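Local coordinates for protein xyloglucan-specific endo-beta-1,4-glucanase BoGH9A (Bacteroides ovatus, PDB 6DHT) that cleaves internal beta-1,4-glucosidic linkages in the xyloglucan backbone, releasing xyloglucan oligosaccharides for degradation by a gut bacterium, at residues T211-L214 with L215-M218. Sequence-based numbering, arbitrary orientation.
With CA (calcium ion), chain D.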
# COMPACT_ATOMS: atom_id res chain seq x y z
N THR A 211 20.71 6.81 6.76
CA THR A 211 19.79 6.66 5.65
C THR A 211 18.36 6.71 6.20
O THR A 211 18.10 6.16 7.27
CB THR A 211 20.01 5.34 4.94
OG1 THR A 211 21.39 5.28 4.49
CG2 THR A 211 19.13 5.24 3.71
N PRO A 212 17.45 7.42 5.50
CA PRO A 212 16.04 7.37 5.94
C PRO A 212 15.53 5.94 6.04
O PRO A 212 15.76 5.10 5.17
CB PRO A 212 15.30 8.13 4.84
CG PRO A 212 16.36 9.12 4.31
CD PRO A 212 17.62 8.29 4.32
N ASP A 213 14.85 5.68 7.15
CA ASP A 213 14.40 4.34 7.49
C ASP A 213 13.48 3.73 6.42
O ASP A 213 13.56 2.53 6.19
CB ASP A 213 13.70 4.31 8.85
CG ASP A 213 14.66 4.36 10.03
OD1 ASP A 213 15.89 4.48 9.81
OD2 ASP A 213 14.18 4.31 11.17
N LEU A 214 12.63 4.54 5.78
CA LEU A 214 11.83 4.02 4.66
C LEU A 214 12.74 3.42 3.60
O LEU A 214 12.44 2.33 3.09
CB LEU A 214 10.90 5.07 4.06
CG LEU A 214 10.02 4.58 2.91
CD1 LEU A 214 8.70 5.36 2.96
CD2 LEU A 214 10.66 4.70 1.57
N LEU A 215 13.84 4.09 3.26
CA LEU A 215 14.74 3.57 2.25
C LEU A 215 15.50 2.34 2.74
O LEU A 215 15.71 1.42 1.97
CB LEU A 215 15.74 4.63 1.81
CG LEU A 215 15.16 5.82 1.05
CD1 LEU A 215 16.30 6.74 0.56
CD2 LEU A 215 14.26 5.41 -0.12
N ASP A 216 15.88 2.31 4.02
CA ASP A 216 16.46 1.07 4.56
C ASP A 216 15.53 -0.11 4.34
O ASP A 216 15.95 -1.22 3.93
CB ASP A 216 16.76 1.16 6.04
CG ASP A 216 17.86 2.15 6.37
OD1 ASP A 216 18.96 2.09 5.76
OD2 ASP A 216 17.61 2.98 7.26
N GLU A 217 14.26 0.10 4.64
CA GLU A 217 13.31 -0.99 4.50
C GLU A 217 13.17 -1.42 3.04
O GLU A 217 13.21 -2.62 2.74
CB GLU A 217 11.94 -0.62 5.09
CG GLU A 217 11.01 -1.84 5.23
CD GLU A 217 11.59 -2.90 6.15
OE1 GLU A 217 11.96 -2.55 7.30
OE2 GLU A 217 11.74 -4.08 5.72
N MET A 218 13.02 -0.46 2.13
CA MET A 218 12.93 -0.80 0.74
C MET A 218 14.14 -1.59 0.32
O MET A 218 14.01 -2.55 -0.43
CB MET A 218 12.78 0.44 -0.16
CG MET A 218 11.64 1.41 0.19
SD MET A 218 9.98 0.70 0.18
CE MET A 218 9.74 0.38 1.91
CA CA D . 18.05 4.54 8.88
O HOH W 1 18.56 6.28 10.40
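Asp213 and Asp216, three residues apart, each give one carboxylate oxygen to the same calcium ion: Asp213 OD1 binds it at 2.4 Å and Asp216 OD2 at 2.3 Å. Their carboxylate planes stand 50° apart, and in both residues CG lies anti to the carbonyl carbon (chi1 -77° and -66°), which swings the acids back toward the start of the helix. There Thr211 O supplies a third ligand, a water a fourth, and Glu206 O and Asn209 OD1 complete the site. With ligands from both loop and helix, the calcium ties the two together; lying away from the active-site residues, it is probably structural. The second oxygens are held too, Asp213 OD2 by Ser207 and Asp216 OD1 by Tyr289, so each carboxylate is fixed at both ends. Asp216 OD1 also lies 3.5 Å from Thr211 CB. Pro212 occupies the N-cap position, and its O accepts a hydrogen bond from Asp216 N at 3.0 Å. Farther along, the first torsion of Met218 sets CG 3.7 Å from Leu214 CD2, and bends at chi2 and chi3 fold CE back to 3.5 Å from Leu214 O. An alanine in place of Met218 would probably leave Leu214 CD2 without this neighbour and open a gap toward Leu112 and Met186. In the family 9 (alpha/alpha)6 barrel, Leu214 and Met218 meet Leu112 of helix 105-117, while Leu215 and Met218 touch Tyr190 and Met186, respectively, of helix 176-192.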